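Local coordinates for protein RNA 2'-o-ribose methyltransferase (Thermus thermophilus, PDB 1IPA) that probably transfers methyl groups to the 2'-O of ribose in RNA, as a TrmH-family enzyme of the SPOUT class with a deep trefoil knot, at residues A137-A142 and L253-L258. Sequence-based numbering, arbitrary orientation.
Sequences ADAAGA and LLYEAL
A140 and Y255 have the nearest CA atoms across segments 137-142 and 253-258, 5.4 Å apart. Helix 127-140 ends here, while helix 246-261 runs on past the contact. Both pack on the same side of the parallel sheet in the methyltransferase domain, which carries a deep trefoil knot. A Schellman motif closes the first helix. A142 N makes a hydrogen bond to A137 O at 2.8 Å, and G141 N makes a weak hydrogen bond to D138 O. G141 takes the positive phi (98°) of the C-prime position.

The packing across the contact is mostly apolar. The A140 methyl sits between L254 and Y255. A140 CB is 3.4 Å from L254 CB. On the Y255 side, A140 CB is 3.9 Å from Y255 CE1. With chi2 at -177°, L254 CD1 extends away from its own CA toward the last turn of helix 127-140, 3.6 Å from A137 CA. L119 of strand 117-122 touches both A137 and L254, so this layer is buried against the sheet. Y255 lies on the outer, exposed side. Its ring reaches across A140 obliquely toward A139. There the hydroxyl, Y255 OH, stands 3.3 Å from A139 CB.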
loop_
_atom_site.group_PDB
_atom_site.type_symbol
_atom_site.label_atom_id
_atom_site.label_comp_id
_atom_site.label_asym_id
_atom_site.label_seq_id
_atom_site.Cartn_x
_atom_site.Cartn_y
_atom_site.Cartn_z
ATOM N N ALA A 137 5.161 -5.259 3.641
ATOM C CA ALA A 137 4.311 -6.278 4.241
ATOM C C ALA A 137 4.013 -7.411 3.244
ATOM O O ALA A 137 3.927 -8.585 3.618
ATOM C CB ALA A 137 3.027 -5.651 4.722
ATOM N N ASP A 138 3.865 -7.060 1.977
ATOM C CA ASP A 138 3.585 -8.055 0.948
ATOM C C ASP A 138 4.798 -8.962 0.723
ATOM O O ASP A 138 4.667 -10.182 0.623
ATOM C CB ASP A 138 3.220 -7.365 -0.368
ATOM C CG ASP A 138 3.250 -8.316 -1.553
ATOM O OD1 ASP A 138 2.234 -8.996 -1.811
ATOM O OD2 ASP A 138 4.305 -8.394 -2.220
ATOM N N ALA A 139 5.974 -8.349 0.643
ATOM C CA ALA A 139 7.208 -9.083 0.417
ATOM C C ALA A 139 7.488 -10.076 1.542
ATOM O O ALA A 139 7.918 -11.204 1.296
ATOM C CB ALA A 139 8.366 -8.112 0.273
ATOM N N ALA A 140 7.239 -9.646 2.775
ATOM C CA ALA A 140 7.476 -10.485 3.943
ATOM C C ALA A 140 6.430 -11.584 4.069
ATOM O O ALA A 140 6.653 -12.582 4.749
ATOM C CB ALA A 140 7.491 -9.628 5.204
ATOM N N GLY A 141 5.288 -11.392 3.423
ATOM C CA GLY A 141 4.240 -12.396 3.477
ATOM C C GLY A 141 3.134 -12.145 4.486
ATOM O O GLY A 141 2.403 -13.059 4.841
ATOM N N ALA A 142 3.010 -10.912 4.960
ATOM C CA ALA A 142 1.967 -10.605 5.918
ATOM C C ALA A 142 0.612 -11.014 5.352
ATOM O O ALA A 142 0.394 -10.980 4.138
ATOM C CB ALA A 142 1.970 -9.132 6.226
ATOM N N LEU A 253 10.880 -6.047 11.051
ATOM C CA LEU A 253 10.056 -6.838 11.955
ATOM C C LEU A 253 9.388 -8.014 11.248
ATOM O O LEU A 253 9.391 -9.127 11.755
ATOM C CB LEU A 253 8.980 -5.947 12.577
ATOM C CG LEU A 253 9.531 -4.725 13.313
ATOM C CD1 LEU A 253 8.450 -3.680 13.440
ATOM C CD2 LEU A 253 10.077 -5.145 14.672
ATOM N N LEU A 254 8.830 -7.766 10.070
ATOM C CA LEU A 254 8.147 -8.817 9.328
ATOM C C LEU A 254 9.088 -9.884 8.759
ATOM O O LEU A 254 8.724 -11.069 8.716
ATOM C CB LEU A 254 7.273 -8.198 8.232
ATOM C CG LEU A 254 6.195 -7.255 8.791
ATOM C CD1 LEU A 254 5.321 -6.729 7.670
ATOM C CD2 LEU A 254 5.348 -7.993 9.818
ATOM N N TYR A 255 10.288 -9.488 8.332
ATOM C CA TYR A 255 11.236 -10.472 7.824
ATOM C C TYR A 255 11.795 -11.325 8.948
ATOM O O TYR A 255 12.154 -12.468 8.732
ATOM C CB TYR A 255 12.380 -9.812 7.047
ATOM C CG TYR A 255 12.076 -9.751 5.571
ATOM C CD1 TYR A 255 11.283 -8.726 5.041
ATOM C CD2 TYR A 255 12.503 -10.764 4.714
ATOM C CE1 TYR A 255 10.920 -8.717 3.700
ATOM C CE2 TYR A 255 12.146 -10.761 3.370
ATOM C CZ TYR A 255 11.354 -9.738 2.873
ATOM O OH TYR A 255 10.996 -9.735 1.548
ATOM N N GLU A 256 11.867 -10.765 10.150
ATOM C CA GLU A 256 12.348 -11.508 11.309
ATOM C C GLU A 256 11.290 -12.547 11.679
ATOM O O GLU A 256 11.605 -13.609 12.214
ATOM C CB GLU A 256 12.588 -10.569 12.499
ATOM C CG GLU A 256 12.683 -11.295 13.867
ATOM C CD GLU A 256 13.841 -12.305 13.962
ATOM O OE1 GLU A 256 13.879 -13.068 14.956
ATOM O OE2 GLU A 256 14.710 -12.336 13.062
ATOM N N ALA A 257 10.029 -12.225 11.408
ATOM C CA ALA A 257 8.936 -13.153 11.693
ATOM C C ALA A 257 9.060 -14.298 10.698
ATOM O O ALA A 257 8.914 -15.459 11.051
ATOM C CB ALA A 257 7.603 -12.461 11.532
ATOM N N LEU A 258 9.353 -13.950 9.450
ATOM C CA LEU A 258 9.528 -14.925 8.388
ATOM C C LEU A 258 10.751 -15.791 8.664
ATOM O O LEU A 258 10.776 -16.970 8.315
ATOM C CB LEU A 258 9.692 -14.211 7.040
ATOM C CG LEU A 258 10.017 -15.087 5.824
ATOM C CD1 LEU A 258 8.803 -15.944 5.477
ATOM C CD2 LEU A 258 10.416 -14.212 4.632
#